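Local coordinates for trehalose synthase regulatory protein (Candida albicans, PDB 5HUS) that probably serves as a regulatory subunit of the trehalose synthase complex, through a C-terminal domain related to the trehalose-6-phosphate phosphatases of the HAD clan, at residues I172-I175 with N176-E180; N264-K267 with K268-G271; I297-L300 with L301-N305. One frame throughout, in Å; residues are numbered along the deposited sequence.

Interaction 1. Residues I172-I175 with N176-E180; sequences IQHI and NTLFE
Thr177 turns its hydroxyl back on the preceding turn of the helix, where OG1 donates to Gln173 O at 2.7 Å. With OG1 anti to its own carbonyl carbon (chi1 -59°), the hydroxyl lies over one face of the Gln173 carbonyl plane, while Thr177 N reaches the same oxygen from the opposite face at 2.9 Å. A water accepts from Gln173 NE2 and donates to Thr177 OG1, joining the ends of two side chains that lie side by side. One residue on, His174 and Leu178 cross at an angle: Leu178 CD1 meets the ring at its edge, 3.5 Å from His174 NE2. The other ring nitrogen, ND1, is hydrogen-bonded to Lys133 NZ of helix 116-136.

On the side of the helix facing the antiparallel sheet, Asn176 lies alongside Ile172, its ND2 3.5 Å from Ile172 CG2. Its OD1 is held by Ala186 N of strand 184-189. Ile175 and Phe179 are buried between this sheet and helix 116-136; Phe179 sets its ring edge toward Ile175 O, with CD2 3.6 Å from that oxygen.

The last full turns of helix 161-179 are thus amphipathic. The OG1 bond to Gln173 O should favour this Thr177 rotamer, and the bridging water extends that polar network to the Gln173 amide.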
loop_
_atom_site.group_PDB
_atom_site.type_symbol
_atom_site.label_atom_id
_atom_site.label_comp_id
_atom_site.label_asym_id
_atom_site.label_seq_id
_atom_site.Cartn_x
_atom_site.Cartn_y
_atom_site.Cartn_z
ATOM N N ILE A 172 19.689 -3.919 -8.064
ATOM C CA ILE A 172 19.222 -4.205 -6.713
ATOM C C ILE A 172 20.391 -4.349 -5.729
ATOM O O ILE A 172 20.362 -3.783 -4.633
ATOM C CB ILE A 172 18.361 -5.479 -6.689
ATOM C CG1 ILE A 172 17.001 -5.198 -7.336
ATOM C CG2 ILE A 172 18.177 -5.972 -5.265
ATOM C CD1 ILE A 172 16.153 -6.424 -7.521
ATOM N N GLN A 173 21.422 -5.092 -6.125
ATOM C CA GLN A 173 22.593 -5.273 -5.264
ATOM C C GLN A 173 23.318 -3.951 -5.034
ATOM O O GLN A 173 23.716 -3.642 -3.909
ATOM C CB GLN A 173 23.559 -6.304 -5.858
ATOM C CG GLN A 173 24.840 -6.474 -5.043
ATOM C CD GLN A 173 25.653 -7.681 -5.466
ATOM O OE1 GLN A 173 25.267 -8.418 -6.377
ATOM N NE2 GLN A 173 26.786 -7.894 -4.803
ATOM N N HIS A 174 23.482 -3.182 -6.106
ATOM C CA HIS A 174 24.125 -1.866 -6.069
ATOM C C HIS A 174 23.407 -0.929 -5.089
ATOM O O HIS A 174 24.018 -0.387 -4.163
ATOM C CB HIS A 174 24.152 -1.277 -7.486
ATOM C CG HIS A 174 24.861 0.040 -7.608
ATOM N ND1 HIS A 174 25.109 0.630 -8.831
ATOM C CD2 HIS A 174 25.365 0.883 -6.678
ATOM C CE1 HIS A 174 25.732 1.779 -8.645
ATOM N NE2 HIS A 174 25.900 1.956 -7.346
ATOM N N ILE A 175 22.106 -0.751 -5.286
ATOM C CA ILE A 175 21.318 0.112 -4.410
ATOM C C ILE A 175 21.294 -0.377 -2.963
ATOM O O ILE A 175 21.435 0.417 -2.029
ATOM C CB ILE A 175 19.876 0.244 -4.934
ATOM C CG1 ILE A 175 19.883 0.999 -6.263
ATOM C CG2 ILE A 175 18.991 0.953 -3.918
ATOM C CD1 ILE A 175 18.575 0.915 -7.022
ATOM N N ASN A 176 21.124 -1.680 -2.759
ATOM C CA ASN A 176 21.037 -2.189 -1.399
ATOM C C ASN A 176 22.365 -2.053 -0.673
ATOM O O ASN A 176 22.391 -1.713 0.503
ATOM C CB ASN A 176 20.562 -3.640 -1.387
ATOM C CG ASN A 176 19.078 -3.755 -1.661
ATOM O OD1 ASN A 176 18.351 -2.766 -1.570
ATOM N ND2 ASN A 176 18.621 -4.953 -1.994
ATOM N N THR A 177 23.466 -2.285 -1.379
ATOM C CA THR A 177 24.782 -2.146 -0.754
ATOM C C THR A 177 24.980 -0.722 -0.237
ATOM O O THR A 177 25.426 -0.516 0.893
ATOM C CB THR A 177 25.917 -2.496 -1.733
ATOM O OG1 THR A 177 25.760 -3.844 -2.196
ATOM C CG2 THR A 177 27.280 -2.349 -1.053
ATOM N N LEU A 178 24.606 0.258 -1.054
ATOM C CA LEU A 178 24.866 1.657 -0.733
ATOM C C LEU A 178 23.825 2.316 0.177
ATOM O O LEU A 178 24.156 3.254 0.901
ATOM C CB LEU A 178 24.987 2.477 -2.017
ATOM C CG LEU A 178 26.138 2.125 -2.964
ATOM C CD1 LEU A 178 26.252 3.162 -4.062
ATOM C CD2 LEU A 178 27.448 2.001 -2.207
ATOM N N PHE A 179 22.580 1.852 0.148
ATOM C CA PHE A 179 21.531 2.565 0.880
ATOM C C PHE A 179 20.834 1.789 1.988
ATOM O O PHE A 179 20.015 2.355 2.713
ATOM C CB PHE A 179 20.480 3.082 -0.110
ATOM C CG PHE A 179 20.966 4.222 -0.949
ATOM C CD1 PHE A 179 20.800 5.532 -0.525
ATOM C CD2 PHE A 179 21.615 3.988 -2.149
ATOM C CE1 PHE A 179 21.258 6.586 -1.290
ATOM C CE2 PHE A 179 22.074 5.037 -2.920
ATOM C CZ PHE A 179 21.895 6.338 -2.489
ATOM N N GLU A 180 21.143 0.502 2.135
ATOM C CA GLU A 180 20.520 -0.302 3.181
ATOM C C GLU A 180 20.674 0.322 4.575
ATOM O O GLU A 180 19.741 0.292 5.368
ATOM C CB GLU A 180 21.090 -1.722 3.185
ATOM C CG GLU A 180 20.608 -2.578 4.336
ATOM C CD GLU A 180 21.092 -4.014 4.259
ATOM O OE1 GLU A 180 22.315 -4.226 4.102
ATOM O OE2 GLU A 180 20.246 -4.931 4.357
HETATM O O HOH W 1 27.522 -5.793 -2.915
#

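Interaction 2. Residues N264-K267 with K268-G271; sequences NSLK and KDIG
Leu266 O takes two backbone donors as helix 254-265 runs out through a short 3-10 turn: Asp269 N, 2.8 Å away and well above the carbonyl plane, and Ile270 N, also at 2.8 Å, from almost straight ahead of the oxygen (C=O...N angle 175°). The same turn brings two apolar side chains together, Leu266 CB lying 4.1 Å from Ile270 CG1. Both residues are buried and both rest on Leu209 of helix 200-213; Leu266 also touches Thr273 of strand 272-278.

The outer side of the turn carries the lysines, and each lays its methylene chain near a carbonyl oxygen. Lys268 has its CG between the backbone N and the carbonyl carbon (chi1 65°), which sets CG 3.3 Å from Ser265 O; beyond that point the chain runs out extended. Lys267 behaves otherwise. Its chain bends at chi2 and chi3, folding forward over the end of the turn until CE stands 3.3 Å from Gly271 O. Lys267 NZ stays 3.9 Å from that oxygen; a water between the two makes a doubtful bridge, modelled too close to NZ and only weakly bonded to Gly271 O.

Gly271, with a positive phi of 131°, takes a backbone conformation that calls for glycine and leads the chain into strand 272-278. This is an alpha-to-beta connection of the Rossmann-like HAD core. Leu266 O is doubly satisfied where the regular helical pattern stops, whereas Gly271 N, buried by the turn, has no partner in the model. The nearby ammonium of Lys267 may polarise the Gly271 carbonyl, although the two groups do not bond directly.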
loop_
_atom_site.group_PDB
_atom_site.type_symbol
_atom_site.label_atom_id
_atom_site.label_comp_id
_atom_site.label_asym_id
_atom_site.label_seq_id
_atom_site.Cartn_x
_atom_site.Cartn_y
_atom_site.Cartn_z
ATOM N N ASN A 264 -2.573 -9.450 10.240
ATOM C CA ASN A 264 -2.854 -10.707 10.948
ATOM C C ASN A 264 -2.416 -10.638 12.404
ATOM O O ASN A 264 -3.116 -11.116 13.300
ATOM C CB ASN A 264 -2.163 -11.892 10.267
ATOM C CG ASN A 264 -2.877 -12.338 9.006
ATOM O OD1 ASN A 264 -4.005 -11.933 8.747
ATOM N ND2 ASN A 264 -2.220 -13.184 8.223
ATOM N N SER A 265 -1.261 -10.024 12.630
ATOM C CA SER A 265 -0.686 -9.925 13.966
ATOM C C SER A 265 -1.462 -8.960 14.863
ATOM O O SER A 265 -1.346 -9.021 16.083
ATOM C CB SER A 265 0.781 -9.500 13.881
ATOM O OG SER A 265 0.924 -8.107 13.649
ATOM N N LEU A 266 -2.266 -8.087 14.262
ATOM C CA LEU A 266 -3.045 -7.111 15.027
ATOM C C LEU A 266 -4.178 -7.745 15.821
ATOM O O LEU A 266 -4.826 -7.075 16.626
ATOM C CB LEU A 266 -3.620 -6.037 14.096
ATOM C CG LEU A 266 -2.611 -5.035 13.540
ATOM C CD1 LEU A 266 -3.287 -4.088 12.549
ATOM C CD2 LEU A 266 -1.950 -4.255 14.667
ATOM N N LYS A 267 -4.421 -9.032 15.597
ATOM C CA LYS A 267 -5.528 -9.715 16.253
ATOM C C LYS A 267 -5.350 -9.706 17.775
ATOM O O LYS A 267 -6.317 -9.845 18.518
ATOM C CB LYS A 267 -5.661 -11.149 15.721
ATOM C CG LYS A 267 -6.929 -11.868 16.158
ATOM C CD LYS A 267 -7.642 -12.584 15.006
ATOM C CE LYS A 267 -8.801 -11.747 14.463
ATOM N NZ LYS A 267 -9.909 -12.554 13.865
ATOM N N LYS A 268 -4.117 -9.510 18.237
ATOM C CA LYS A 268 -3.856 -9.421 19.673
ATOM C C LYS A 268 -4.263 -8.062 20.244
ATOM O O LYS A 268 -4.517 -7.938 21.442
ATOM C CB LYS A 268 -2.377 -9.678 19.969
ATOM C CG LYS A 268 -1.464 -8.616 19.400
ATOM C CD LYS A 268 -0.026 -8.768 19.869
ATOM C CE LYS A 268 0.837 -7.663 19.276
ATOM N NZ LYS A 268 2.243 -7.718 19.761
ATOM N N ASP A 269 -4.322 -7.048 19.385
ATOM C CA ASP A 269 -4.550 -5.671 19.822
ATOM C C ASP A 269 -5.918 -5.113 19.432
ATOM O O ASP A 269 -6.451 -4.233 20.108
ATOM C CB ASP A 269 -3.469 -4.751 19.247
ATOM C CG ASP A 269 -2.089 -5.062 19.787
ATOM O OD1 ASP A 269 -1.965 -5.278 21.008
ATOM O OD2 ASP A 269 -1.132 -5.092 18.986
ATOM N N ILE A 270 -6.474 -5.604 18.331
ATOM C CA ILE A 270 -7.664 -4.984 17.761
ATOM C C ILE A 270 -8.939 -5.772 18.027
ATOM O O ILE A 270 -9.932 -5.209 18.489
ATOM C CB ILE A 270 -7.501 -4.781 16.243
ATOM C CG1 ILE A 270 -6.445 -3.710 15.969
ATOM C CG2 ILE A 270 -8.828 -4.385 15.605
ATOM C CD1 ILE A 270 -6.725 -2.389 16.654
ATOM N N GLY A 271 -8.924 -7.067 17.739
ATOM C CA GLY A 271 -10.098 -7.886 17.995
ATOM C C GLY A 271 -10.495 -8.733 16.803
ATOM O O GLY A 271 -10.249 -9.939 16.779
HETATM O O HOH W 2 -11.589 -12.841 15.621
#

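Interaction 3. Residues I297-L300 with L301-N305; sequences INEL and LCILN
Leu301 and Ile297 lie side by side, one turn apart, on the C-terminal helix 297-304 of the Rossmann-like HAD core, an amphipathic helix that packs against the central, largely parallel sheet. Following Leu301 outward, CB sits 3.6 Å from Ile297 O, the oxygen that also accepts a bond from Leu301 N. CG comes nearer, 3.3 Å from that oxygen, and begins to touch Ile297 CG1. The tip, CD1, completes the apolar contact at 4.0 Å from Ile297 CG1. The torsions bring the two branches together: in Leu301, CG is anti to the carbonyl carbon (chi1 -61°), whereas in Ile297 CG1 is anti to the backbone N (chi1 -178°) and runs the same way. Both residues rest on Ile51 of strand 50-51, and Leu301 also touches Leu60.

A second pair repeats the i to i+4 spacing, but here the side chains meet at a slant: Leu300 and Leu304 pass across each other, with Leu304 CD1 4.2 Å from Leu300 CG. Leu300 reaches Ser249 and Leu304 reaches Leu247, both on strand 243-250, so this pair seats the helix on the sheet. Ile303 is buried against Phe6 and Phe11, while its CG1 lies 3.3 Å from Glu299 O.

The backbone bonds of the helix follow regular i to i+4 geometry. At its C-terminal end, Asn305 anchors the exit of the helix by accepting at OD1 from Leu63 N. Asn298, Glu299 and Cys302 make up the solvent-facing side. There Cys302 turns its sulfur back along the helix, its SG resting 3.2 Å from Asn298 O.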
loop_
_atom_site.group_PDB
_atom_site.type_symbol
_atom_site.label_atom_id
_atom_site.label_comp_id
_atom_site.label_asym_id
_atom_site.label_seq_id
_atom_site.Cartn_x
_atom_site.Cartn_y
_atom_site.Cartn_z
ATOM N N ILE A 297 -11.859 -8.158 -8.710
ATOM C CA ILE A 297 -12.065 -6.932 -7.950
ATOM C C ILE A 297 -13.555 -6.618 -7.765
ATOM O O ILE A 297 -13.961 -6.113 -6.719
ATOM C CB ILE A 297 -11.350 -5.733 -8.617
ATOM C CG1 ILE A 297 -11.543 -4.460 -7.791
ATOM C CG2 ILE A 297 -11.827 -5.534 -10.050
ATOM C CD1 ILE A 297 -10.417 -3.466 -7.942
ATOM N N ASN A 298 -14.375 -6.921 -8.767
ATOM C CA ASN A 298 -15.804 -6.679 -8.626
ATOM C C ASN A 298 -16.392 -7.549 -7.520
ATOM O O ASN A 298 -17.249 -7.103 -6.759
ATOM C CB ASN A 298 -16.535 -6.924 -9.951
ATOM C CG ASN A 298 -16.229 -5.857 -10.986
ATOM O OD1 ASN A 298 -15.102 -5.368 -11.073
ATOM N ND2 ASN A 298 -17.233 -5.484 -11.771
ATOM N N GLU A 299 -15.910 -8.782 -7.423
ATOM C CA GLU A 299 -16.382 -9.692 -6.394
ATOM C C GLU A 299 -15.974 -9.191 -5.014
ATOM O O GLU A 299 -16.767 -9.230 -4.068
ATOM C CB GLU A 299 -15.843 -11.103 -6.622
ATOM C CG GLU A 299 -16.430 -12.121 -5.651
ATOM C CD GLU A 299 -15.841 -13.500 -5.822
ATOM O OE1 GLU A 299 -14.784 -13.621 -6.480
ATOM O OE2 GLU A 299 -16.435 -14.465 -5.295
ATOM N N LEU A 300 -14.737 -8.716 -4.911
ATOM C CA LEU A 300 -14.235 -8.153 -3.665
ATOM C C LEU A 300 -15.101 -6.985 -3.207
ATOM O O LEU A 300 -15.549 -6.950 -2.066
ATOM C CB LEU A 300 -12.785 -7.695 -3.831
ATOM C CG LEU A 300 -12.173 -6.928 -2.657
ATOM C CD1 LEU A 300 -12.012 -7.834 -1.453
ATOM C CD2 LEU A 300 -10.831 -6.319 -3.058
ATOM N N LEU A 301 -15.333 -6.032 -4.106
ATOM C CA LEU A 301 -16.058 -4.817 -3.744
ATOM C C LEU A 301 -17.534 -5.107 -3.449
ATOM O O LEU A 301 -18.137 -4.475 -2.582
ATOM C CB LEU A 301 -15.922 -3.762 -4.847
ATOM C CG LEU A 301 -14.487 -3.299 -5.126
ATOM C CD1 LEU A 301 -14.439 -2.201 -6.182
ATOM C CD2 LEU A 301 -13.814 -2.839 -3.841
ATOM N N CYS A 302 -18.110 -6.070 -4.157
ATOM C CA CYS A 302 -19.508 -6.426 -3.927
ATOM C C CYS A 302 -19.706 -7.012 -2.530
ATOM O O CYS A 302 -20.707 -6.738 -1.865
ATOM C CB CYS A 302 -19.993 -7.405 -4.995
ATOM S SG CYS A 302 -20.362 -6.604 -6.576
ATOM N N ILE A 303 -18.738 -7.799 -2.079
ATOM C CA ILE A 303 -18.778 -8.341 -0.728
ATOM C C ILE A 303 -18.611 -7.227 0.306
ATOM O O ILE A 303 -19.370 -7.152 1.272
ATOM C CB ILE A 303 -17.690 -9.410 -0.517
ATOM C CG1 ILE A 303 -18.008 -10.656 -1.349
ATOM C CG2 ILE A 303 -17.583 -9.774 0.958
ATOM C CD1 ILE A 303 -16.867 -11.654 -1.427
ATOM N N LEU A 304 -17.629 -6.352 0.095
ATOM C CA LEU A 304 -17.380 -5.256 1.030
ATOM C C LEU A 304 -18.536 -4.260 1.095
ATOM O O LEU A 304 -18.687 -3.542 2.081
ATOM C CB LEU A 304 -16.094 -4.507 0.659
ATOM C CG LEU A 304 -14.782 -5.283 0.692
ATOM C CD1 LEU A 304 -13.649 -4.351 0.265
ATOM C CD2 LEU A 304 -14.518 -5.862 2.071
ATOM N N ASN A 305 -19.347 -4.206 0.045
ATOM C CA ASN A 305 -20.440 -3.244 0.014
ATOM C C ASN A 305 -21.748 -3.857 0.504
ATOM O O ASN A 305 -22.758 -3.166 0.637
ATOM C CB ASN A 305 -20.624 -2.683 -1.398
ATOM C CG ASN A 305 -21.503 -1.452 -1.419
ATOM O OD1 ASN A 305 -21.154 -0.421 -0.848
ATOM N ND2 ASN A 305 -22.657 -1.555 -2.072
#

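In the fold
Two of the contacts are helical turns and interaction 2 is a helix end; all three are local and in series along the chain. Interaction 1 belongs to the smaller antiparallel-sheet part of the fold, which in HAD phosphatases of this family forms the cap, and lies about 39 Å from interaction 3, centre to centre, on the opposite side of the chain's centre. Interactions 2 and 3 both belong to the Rossmann-like core, with centres about 24 Å apart and nearest atoms about 14 Å apart. Strand 272-278, which follows interaction 2, lies next to strand 243-250, on which interaction 3 rests. Interactions 1 and 2 are about 34 Å apart between centres. None of the three touches another.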